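Endoglucanase (Thermotoga maritima, PDB 2FVG) probably acts, despite its name, as a metal-dependent aminopeptidase of the M42 family that uses two divalent metal ions per subunit. Local coordinates at residues Met2-Val13 against Gly163-Ser173; Tyr36-Ile44 against Ala205-Pro213. All blocks are in the same frame, centred on the assembly; numbering follows the deposited sequence.

Interaction 1 (Met2-Val13 against Gly163-Ser173); sequences MYLKELSMMPGV and GKAFDDRAGCS. With EDO (1,2-ethanediol), chain C.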
loop_
_atom_site.group_PDB
_atom_site.type_symbol
_atom_site.label_atom_id
_atom_site.label_comp_id
_atom_site.label_asym_id
_atom_site.label_seq_id
_atom_site.Cartn_x
_atom_site.Cartn_y
_atom_site.Cartn_z
HETATM N N MSE A 2 9.467 -13.264 3.289
HETATM C CA MSE A 2 8.520 -12.266 2.824
HETATM C C MSE A 2 7.266 -12.311 3.679
HETATM O O MSE A 2 6.814 -13.380 4.089
HETATM C CB MSE A 2 8.161 -12.476 1.370
HETATM C CG MSE A 2 7.148 -11.489 0.905
HETATM SE SE MSE A 2 6.396 -11.944 -0.795
HETATM C CE MSE A 2 5.626 -13.776 -0.330
ATOM N N TYR A 3 6.700 -11.132 3.907
ATOM C CA TYR A 3 5.572 -10.978 4.794
ATOM C C TYR A 3 4.334 -10.477 4.116
ATOM O O TYR A 3 3.459 -9.904 4.772
ATOM C CB TYR A 3 5.961 -10.019 5.916
ATOM C CG TYR A 3 7.267 -10.406 6.532
ATOM C CD1 TYR A 3 7.351 -11.508 7.386
ATOM C CD2 TYR A 3 8.418 -9.705 6.238
ATOM C CE1 TYR A 3 8.541 -11.882 7.938
ATOM C CE2 TYR A 3 9.631 -10.070 6.789
ATOM C CZ TYR A 3 9.677 -11.157 7.644
ATOM O OH TYR A 3 10.867 -11.532 8.197
ATOM N N LEU A 4 4.249 -10.679 2.806
ATOM C CA LEU A 4 3.073 -10.230 2.087
ATOM C C LEU A 4 1.816 -10.834 2.676
ATOM O O LEU A 4 0.826 -10.151 2.806
ATOM C CB LEU A 4 3.159 -10.542 0.612
ATOM C CG LEU A 4 2.055 -9.920 -0.236
ATOM C CD1 LEU A 4 2.021 -8.430 -0.039
ATOM C CD2 LEU A 4 2.340 -10.232 -1.668
ATOM N N LYS A 5 1.855 -12.112 3.043
ATOM C CA LYS A 5 0.678 -12.742 3.639
ATOM C C LYS A 5 0.240 -12.004 4.890
ATOM O O LYS A 5 -0.943 -11.686 5.043
ATOM C CB LYS A 5 0.936 -14.225 3.951
ATOM C CG LYS A 5 -0.220 -14.899 4.684
ATOM C CD LYS A 5 0.043 -16.385 4.936
ATOM N N GLU A 6 1.160 -11.714 5.800
ATOM C CA GLU A 6 0.723 -10.994 7.019
ATOM C C GLU A 6 0.315 -9.553 6.703
ATOM O O GLU A 6 -0.693 -9.079 7.216
ATOM C CB GLU A 6 1.762 -10.991 8.149
ATOM C CG GLU A 6 2.173 -12.351 8.743
ATOM C CD GLU A 6 3.249 -13.092 7.941
ATOM O OE1 GLU A 6 3.267 -13.029 6.689
ATOM O OE2 GLU A 6 4.086 -13.770 8.583
ATOM N N LEU A 7 1.094 -8.875 5.852
ATOM C CA LEU A 7 0.809 -7.487 5.491
ATOM C C LEU A 7 -0.564 -7.352 4.872
ATOM O O LEU A 7 -1.371 -6.528 5.305
ATOM C CB LEU A 7 1.903 -6.908 4.591
ATOM C CG LEU A 7 3.137 -6.590 5.437
ATOM C CD1 LEU A 7 4.329 -6.337 4.567
ATOM C CD2 LEU A 7 2.864 -5.388 6.400
ATOM N N SER A 8 -0.836 -8.200 3.893
ATOM C CA SER A 8 -2.125 -8.226 3.221
ATOM C C SER A 8 -3.315 -8.431 4.162
ATOM O O SER A 8 -4.291 -7.658 4.149
ATOM C CB SER A 8 -2.129 -9.363 2.197
ATOM O OG SER A 8 -3.466 -9.606 1.793
HETATM N N MSE A 9 -3.231 -9.466 4.987
HETATM C CA MSE A 9 -4.355 -9.871 5.854
HETATM C C MSE A 9 -4.650 -8.977 7.045
HETATM O O MSE A 9 -5.794 -8.880 7.497
HETATM C CB MSE A 9 -4.132 -11.290 6.352
HETATM C CG MSE A 9 -4.156 -12.298 5.243
HETATM SE SE MSE A 9 -4.048 -14.086 5.976
HETATM C CE MSE A 9 -5.855 -14.082 6.939
HETATM N N MSE A 10 -3.607 -8.330 7.536
HETATM C CA MSE A 10 -3.670 -7.474 8.702
HETATM C C MSE A 10 -4.567 -6.255 8.500
HETATM O O MSE A 10 -4.629 -5.728 7.394
HETATM C CB MSE A 10 -2.252 -7.017 8.915
HETATM C CG MSE A 10 -1.916 -6.345 10.172
HETATM SE SE MSE A 10 0.014 -6.242 9.973
HETATM C CE MSE A 10 0.520 -8.193 10.289
ATOM N N PRO A 11 -5.271 -5.803 9.571
ATOM C CA PRO A 11 -6.081 -4.613 9.448
ATOM C C PRO A 11 -5.253 -3.338 9.659
ATOM O O PRO A 11 -4.408 -3.287 10.554
ATOM C CB PRO A 11 -7.121 -4.773 10.575
ATOM C CG PRO A 11 -6.492 -5.655 11.586
ATOM C CD PRO A 11 -5.334 -6.373 10.933
ATOM N N GLY A 12 -5.515 -2.326 8.836
ATOM C CA GLY A 12 -4.841 -1.020 8.904
ATOM C C GLY A 12 -5.541 0.019 8.029
ATOM O O GLY A 12 -4.985 0.550 7.063
ATOM N N VAL A 13 -6.777 0.322 8.380
ATOM C CA VAL A 13 -7.556 1.284 7.652
ATOM C C VAL A 13 -6.942 2.660 7.858
ATOM O O VAL A 13 -6.294 2.892 8.879
ATOM C CB VAL A 13 -9.015 1.246 8.156
ATOM C CG1 VAL A 13 -9.863 2.332 7.483
ATOM C CG2 VAL A 13 -9.604 -0.106 7.879
ATOM N N GLY A 163 -5.457 -11.632 -2.384
ATOM C CA GLY A 163 -5.694 -11.124 -1.039
ATOM C C GLY A 163 -6.128 -9.685 -1.125
ATOM O O GLY A 163 -6.290 -9.150 -2.208
ATOM N N LYS A 164 -6.306 -9.051 0.024
ATOM C CA LYS A 164 -6.754 -7.682 0.048
ATOM C C LYS A 164 -5.584 -6.755 0.321
ATOM O O LYS A 164 -4.472 -7.197 0.666
ATOM C CB LYS A 164 -7.824 -7.491 1.131
ATOM C CG LYS A 164 -7.247 -7.565 2.537
ATOM C CD LYS A 164 -8.231 -7.113 3.534
ATOM C CE LYS A 164 -7.678 -7.158 4.943
ATOM N NZ LYS A 164 -6.658 -6.131 5.240
ATOM N N ALA A 165 -5.872 -5.462 0.179
ATOM C CA ALA A 165 -4.960 -4.353 0.455
ATOM C C ALA A 165 -3.600 -4.494 -0.223
ATOM O O ALA A 165 -2.622 -3.957 0.283
ATOM C CB ALA A 165 -4.765 -4.187 1.951
ATOM N N PHE A 166 -3.530 -5.173 -1.361
ATOM C CA PHE A 166 -2.230 -5.264 -2.081
ATOM C C PHE A 166 -1.779 -3.831 -2.438
ATOM O O PHE A 166 -0.581 -3.533 -2.556
ATOM C CB PHE A 166 -2.315 -6.162 -3.307
ATOM C CG PHE A 166 -2.243 -7.656 -3.004
ATOM C CD1 PHE A 166 -1.626 -8.134 -1.857
ATOM C CD2 PHE A 166 -2.701 -8.579 -3.947
ATOM C CE1 PHE A 166 -1.523 -9.518 -1.618
ATOM C CE2 PHE A 166 -2.597 -9.969 -3.724
ATOM C CZ PHE A 166 -2.001 -10.435 -2.566
ATOM N N ASP A 167 -2.765 -2.960 -2.615
ATOM C CA ASP A 167 -2.555 -1.511 -2.760
ATOM C C ASP A 167 -2.756 -0.914 -1.341
ATOM O O ASP A 167 -3.910 -0.735 -0.907
ATOM C CB ASP A 167 -3.604 -0.938 -3.711
ATOM C CG ASP A 167 -3.576 0.588 -3.781
ATOM O OD1 ASP A 167 -2.540 1.213 -3.448
ATOM O OD2 ASP A 167 -4.608 1.161 -4.183
ATOM N N ASP A 168 -1.675 -0.610 -0.608
ATOM C CA ASP A 168 -0.275 -0.744 -1.049
ATOM C C ASP A 168 0.576 -1.647 -0.125
ATOM O O ASP A 168 1.798 -1.446 0.056
ATOM C CB ASP A 168 0.345 0.661 -1.172
ATOM C CG ASP A 168 1.637 0.685 -1.986
ATOM O OD1 ASP A 168 1.865 -0.249 -2.796
ATOM O OD2 ASP A 168 2.436 1.646 -1.806
ATOM N N ARG A 169 -0.035 -2.689 0.430
ATOM C CA ARG A 169 0.738 -3.602 1.270
ATOM C C ARG A 169 1.804 -4.341 0.447
ATOM O O ARG A 169 2.806 -4.773 1.018
ATOM C CB ARG A 169 -0.160 -4.552 2.075
ATOM C CG ARG A 169 -1.211 -3.806 2.973
ATOM C CD ARG A 169 -0.675 -3.257 4.343
ATOM N NE ARG A 169 -1.631 -2.325 4.954
ATOM C CZ ARG A 169 -2.727 -2.684 5.611
ATOM N NH1 ARG A 169 -3.042 -3.965 5.766
ATOM N NH2 ARG A 169 -3.514 -1.759 6.123
ATOM N N ALA A 170 1.632 -4.476 -0.878
ATOM C CA ALA A 170 2.703 -5.127 -1.681
ATOM C C ALA A 170 3.903 -4.185 -1.770
ATOM O O ALA A 170 5.046 -4.627 -1.759
ATOM C CB ALA A 170 2.216 -5.502 -3.096
ATOM N N GLY A 171 3.634 -2.881 -1.884
ATOM C CA GLY A 171 4.684 -1.864 -1.911
ATOM C C GLY A 171 5.484 -1.862 -0.615
ATOM O O GLY A 171 6.724 -1.802 -0.643
ATOM N N CYS A 172 4.792 -1.962 0.516
ATOM C CA CYS A 172 5.436 -2.045 1.846
ATOM C C CYS A 172 6.315 -3.287 1.939
ATOM O O CYS A 172 7.437 -3.232 2.443
ATOM C CB CYS A 172 4.408 -2.147 2.967
ATOM S SG CYS A 172 3.373 -0.704 3.270
ATOM N N SER A 173 5.786 -4.405 1.449
ATOM C CA SER A 173 6.480 -5.686 1.468
ATOM C C SER A 173 7.766 -5.621 0.618
ATOM O O SER A 173 8.816 -6.156 0.999
ATOM C CB SER A 173 5.509 -6.764 0.962
ATOM O OG SER A 173 6.129 -8.032 0.902
HETATM C C1 EDO C . -8.378 -3.493 0.838
HETATM O O1 EDO C . -9.400 -3.045 1.722
HETATM C C2 EDO C . -9.019 -3.832 -0.503
HETATM O O2 EDO C . -8.124 -4.636 -1.275
HETATM O O HOH W 1 8.004 -8.794 2.950
HETATM O O HOH W 2 -5.748 -10.758 2.345
#
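Arg169 and Lys164 reach from the start of one helix to the carbonyl end of another, a worked example of how cationic side chains can bind the last carbonyls of a helix. Helix 4-9 and the first turns of helix 166-180 run nearly antiparallel, their axes 8.9 Å apart at an angle of 147°. Arg169 is bent at chi2 (-81°), which carries its guanidinium alongside Leu7 O; NH1 then donates to Leu7 O at 3.1 Å and to Met10 O at 2.9 Å, both close to the guanidinium plane, while NE is taken by Met62 O. Lys164 NZ approaches Met10 O from the other face of that carbonyl and also donates to Ser8 O, 3.0 Å away and in the carbonyl plane. Two cations thus share Met10 O, and Glu64 forms salt bridges to both and probably offsets part of their charge. Ser8 answers in the reverse direction, its OG donating a hydrogen bond to Lys164 O at 2.8 Å.

Packing is tight where the Leu4 and Phe166 side chains cross at about a right angle, Leu4 CG 3.9 Å from Phe166 CE1, and Leu4 sends CD1 over the backbone of Ala170. Leu7 CD1 lies against Ser173 CB (3.8 Å). The N-terminal end and the outer side are looser: poorly ordered Met2 merely brings CG near Ser173 OG, a water links that hydroxyl, also hydrogen-bonded to Tyr319 OH, to Tyr3 N, and Met9, an exposed selenomethionine, has its CB directed away from residues 163-173. Asp167, which takes no part, is a predicted ligand of both metal ions. Helix 18-28 covers Met10 and Arg169, strand 147-150 flanks Pro11 and Lys164, and Gly163 joins the mixed sheet through backbone bonds to Ser312.

Interaction 2 (Tyr36-Ile44 against Ala205-Pro213); sequences YTDVLGNLI and AVVVEQLKP. With EDO (1,2-ethanediol), chain D; EDO (1,2-ethanediol), chain B.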
loop_
_atom_site.group_PDB
_atom_site.type_symbol
_atom_site.label_atom_id
_atom_site.label_comp_id
_atom_site.label_asym_id
_atom_site.label_seq_id
_atom_site.Cartn_x
_atom_site.Cartn_y
_atom_site.Cartn_z
ATOM N N TYR A 36 12.294 5.746 13.222
ATOM C CA TYR A 36 11.400 6.452 14.133
ATOM C C TYR A 36 10.046 6.719 13.503
ATOM O O TYR A 36 9.896 6.642 12.293
ATOM C CB TYR A 36 12.029 7.772 14.608
ATOM C CG TYR A 36 12.177 8.809 13.517
ATOM C CD1 TYR A 36 13.300 8.824 12.691
ATOM C CD2 TYR A 36 11.193 9.779 13.317
ATOM C CE1 TYR A 36 13.439 9.772 11.687
ATOM C CE2 TYR A 36 11.317 10.729 12.319
ATOM C CZ TYR A 36 12.445 10.723 11.507
ATOM O OH TYR A 36 12.572 11.667 10.512
ATOM N N THR A 37 9.065 7.014 14.346
ATOM C CA THR A 37 7.739 7.384 13.903
ATOM C C THR A 37 7.643 8.911 14.012
ATOM O O THR A 37 7.813 9.466 15.105
ATOM C CB THR A 37 6.654 6.720 14.782
ATOM O OG1 THR A 37 6.723 5.297 14.631
ATOM C CG2 THR A 37 5.272 7.183 14.382
ATOM N N ASP A 38 7.386 9.597 12.899
ATOM C CA ASP A 38 7.261 11.057 12.951
ATOM C C ASP A 38 5.963 11.419 13.659
ATOM O O ASP A 38 5.238 10.524 14.084
ATOM C CB ASP A 38 7.375 11.714 11.567
ATOM C CG ASP A 38 6.164 11.468 10.678
ATOM O OD1 ASP A 38 5.157 10.867 11.128
ATOM O OD2 ASP A 38 6.222 11.904 9.507
ATOM N N VAL A 39 5.655 12.708 13.761
ATOM C CA VAL A 39 4.461 13.167 14.506
ATOM C C VAL A 39 3.092 12.770 13.907
ATOM O O VAL A 39 2.105 12.677 14.633
ATOM C CB VAL A 39 4.541 14.695 14.832
ATOM C CG1 VAL A 39 4.565 15.533 13.558
ATOM C CG2 VAL A 39 3.403 15.143 15.768
ATOM N N LEU A 40 3.028 12.514 12.603
ATOM C CA LEU A 40 1.755 12.122 11.962
ATOM C C LEU A 40 1.538 10.607 11.994
ATOM O O LEU A 40 0.411 10.117 11.841
ATOM C CB LEU A 40 1.715 12.629 10.522
ATOM C CG LEU A 40 1.995 14.122 10.394
ATOM C CD1 LEU A 40 2.489 14.470 9.003
ATOM C CD2 LEU A 40 0.766 14.955 10.808
ATOM N N GLY A 41 2.621 9.861 12.197
ATOM C CA GLY A 41 2.529 8.417 12.281
ATOM C C GLY A 41 3.301 7.678 11.220
ATOM O O GLY A 41 3.251 6.439 11.169
ATOM N N ASN A 42 3.983 8.425 10.351
ATOM C CA ASN A 42 4.785 7.827 9.295
ATOM C C ASN A 42 5.949 7.117 9.927
ATOM O O ASN A 42 6.545 7.638 10.872
ATOM C CB ASN A 42 5.369 8.888 8.356
ATOM C CG ASN A 42 4.314 9.670 7.617
ATOM O OD1 ASN A 42 3.401 9.105 7.014
ATOM N ND2 ASN A 42 4.441 10.987 7.642
ATOM N N LEU A 43 6.299 5.961 9.386
ATOM C CA LEU A 43 7.439 5.215 9.887
ATOM C C LEU A 43 8.583 5.556 8.968
ATOM O O LEU A 43 8.482 5.343 7.771
ATOM C CB LEU A 43 7.159 3.713 9.865
ATOM C CG LEU A 43 8.269 2.794 10.391
ATOM C CD1 LEU A 43 8.582 3.088 11.847
ATOM C CD2 LEU A 43 7.805 1.370 10.233
ATOM N N ILE A 44 9.670 6.077 9.537
ATOM C CA ILE A 44 10.811 6.528 8.759
ATOM C C ILE A 44 12.030 5.712 9.123
ATOM O O ILE A 44 12.486 5.729 10.262
ATOM C CB ILE A 44 11.072 8.035 9.012
ATOM C CG1 ILE A 44 9.788 8.829 8.754
ATOM C CG2 ILE A 44 12.269 8.545 8.187
ATOM C CD1 ILE A 44 9.967 10.308 8.800
ATOM N N ALA A 205 4.010 17.489 2.891
ATOM C CA ALA A 205 4.773 18.733 2.917
ATOM C C ALA A 205 5.684 18.628 4.143
ATOM O O ALA A 205 6.768 19.211 4.188
ATOM C CB ALA A 205 3.842 19.927 3.040
ATOM N N VAL A 206 5.219 17.850 5.120
ATOM C CA VAL A 206 5.926 17.582 6.367
ATOM C C VAL A 206 7.120 16.638 6.150
ATOM O O VAL A 206 8.245 16.997 6.475
ATOM C CB VAL A 206 4.945 17.049 7.467
ATOM C CG1 VAL A 206 5.689 16.525 8.694
ATOM C CG2 VAL A 206 3.951 18.139 7.865
ATOM N N VAL A 207 6.884 15.457 5.585
ATOM C CA VAL A 207 7.950 14.468 5.368
ATOM C C VAL A 207 9.085 15.025 4.501
ATOM O O VAL A 207 10.263 14.814 4.785
ATOM C CB VAL A 207 7.383 13.142 4.820
ATOM C CG1 VAL A 207 8.469 12.094 4.626
ATOM C CG2 VAL A 207 6.347 12.614 5.783
ATOM N N VAL A 208 8.719 15.758 3.458
ATOM C CA VAL A 208 9.695 16.390 2.582
ATOM C C VAL A 208 10.399 17.553 3.274
ATOM O O VAL A 208 11.602 17.722 3.113
ATOM C CB VAL A 208 9.062 16.785 1.231
ATOM C CG1 VAL A 208 9.730 18.019 0.627
ATOM C CG2 VAL A 208 9.116 15.606 0.289
ATOM N N GLU A 209 9.662 18.339 4.057
ATOM C CA GLU A 209 10.272 19.444 4.785
ATOM C C GLU A 209 11.233 18.933 5.852
ATOM O O GLU A 209 12.267 19.548 6.083
ATOM C CB GLU A 209 9.222 20.376 5.410
ATOM N N GLN A 210 10.896 17.814 6.495
ATOM C CA GLN A 210 11.760 17.258 7.530
ATOM C C GLN A 210 12.972 16.515 6.951
ATOM O O GLN A 210 14.050 16.603 7.521
ATOM C CB GLN A 210 10.998 16.403 8.583
ATOM C CG GLN A 210 10.333 15.093 8.065
ATOM C CD GLN A 210 9.730 14.173 9.168
ATOM O OE1 GLN A 210 8.511 13.918 9.193
ATOM N NE2 GLN A 210 10.587 13.677 10.071
ATOM N N LEU A 211 12.820 15.813 5.826
ATOM C CA LEU A 211 13.951 15.040 5.274
ATOM C C LEU A 211 14.707 15.729 4.156
ATOM O O LEU A 211 15.852 15.378 3.881
ATOM C CB LEU A 211 13.501 13.660 4.800
ATOM C CG LEU A 211 12.829 12.727 5.812
ATOM C CD1 LEU A 211 12.371 11.460 5.100
ATOM C CD2 LEU A 211 13.745 12.396 6.989
ATOM N N LYS A 212 14.071 16.693 3.497
ATOM C CA LYS A 212 14.710 17.413 2.391
ATOM C C LYS A 212 15.454 16.463 1.421
ATOM O O LYS A 212 16.668 16.560 1.267
ATOM C CB LYS A 212 15.636 18.522 2.930
ATOM C CG LYS A 212 14.883 19.673 3.603
ATOM C CD LYS A 212 15.802 20.806 4.048
ATOM N N PRO A 213 14.718 15.535 0.770
ATOM C CA PRO A 213 15.365 14.607 -0.157
ATOM C C PRO A 213 15.745 15.248 -1.486
ATOM O O PRO A 213 15.107 16.213 -1.910
ATOM C CB PRO A 213 14.299 13.521 -0.380
ATOM C CG PRO A 213 12.961 14.183 -0.044
ATOM C CD PRO A 213 13.258 15.310 0.896
HETATM C C1 EDO D . 3.039 11.800 4.317
HETATM O O1 EDO D . 1.834 11.438 5.008
HETATM C C2 EDO D . 3.035 11.225 2.901
HETATM O O2 EDO D . 4.321 11.404 2.289
HETATM C C1 EDO B . 7.334 12.676 17.468
HETATM O O1 EDO B . 6.497 11.517 17.570
HETATM C C2 EDO B . 8.745 12.250 17.074
HETATM O O2 EDO B . 9.327 13.248 16.227
#
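Strands 34-37 and 43-47 pair antiparallel and are joined by a turn that lies beside helix 205-211, with the CA atoms of Asn42 and Val207 8.3 Å apart. Leu40 and Val206 meet tip to tip, CD1 to CG1 at 3.8 Å, while Ile44 CG2 faces Leu211 CD1 at 4.2 Å. Between these apolar pairs lies the Gln210 amide, close to the edge of the Tyr36 ring and nearly coplanar with the Asp38 carboxylate.

Asp38 organises the turn as an Asx motif. With chi1 at 72°, its carboxylate folds back over the turn, where OD1 accepts from Gly41 N at 2.9 Å and from Asn42 N at 2.8 Å. OD2 offers its syn lone pair to Asn42 ND2 (2.7 Å), steadying the Asn42 amide while Asn42 OD1 accepts from Val195 N. Replacing this aspartate by alanine is likely to deprive the turn amides of the carboxylate and Asn42 ND2 of its acceptor, leaving that side-chain amide less firmly fixed. The chemistry implies a division by side: the clear polar bonds shape the turn from within, whereas Leu40-Val206 and Ile44-Leu211 give it apolar contacts with the helix.

In the fold
Interaction 1 belongs to the core, its centre about 7 Å from that of the chain, whereas interaction 2 lies nearer the surface, its centre about 17 Å out. They do not touch, their nearest atoms being about 9 Å apart, yet helix 18-28 borders both: it packs on Met10 and Arg169 in the first and on Thr37 and Leu43 in the second. The chemistry follows the setting. Buried cations and backbone carbonyls bind the two helices of interaction 1 directly, while in interaction 2 the clear hydrogen bonds stay within the turn of 36-44. Each approaches the predicted active centre differently, interaction 1 through Asp167 and interaction 2 through Leu40, near Glu197.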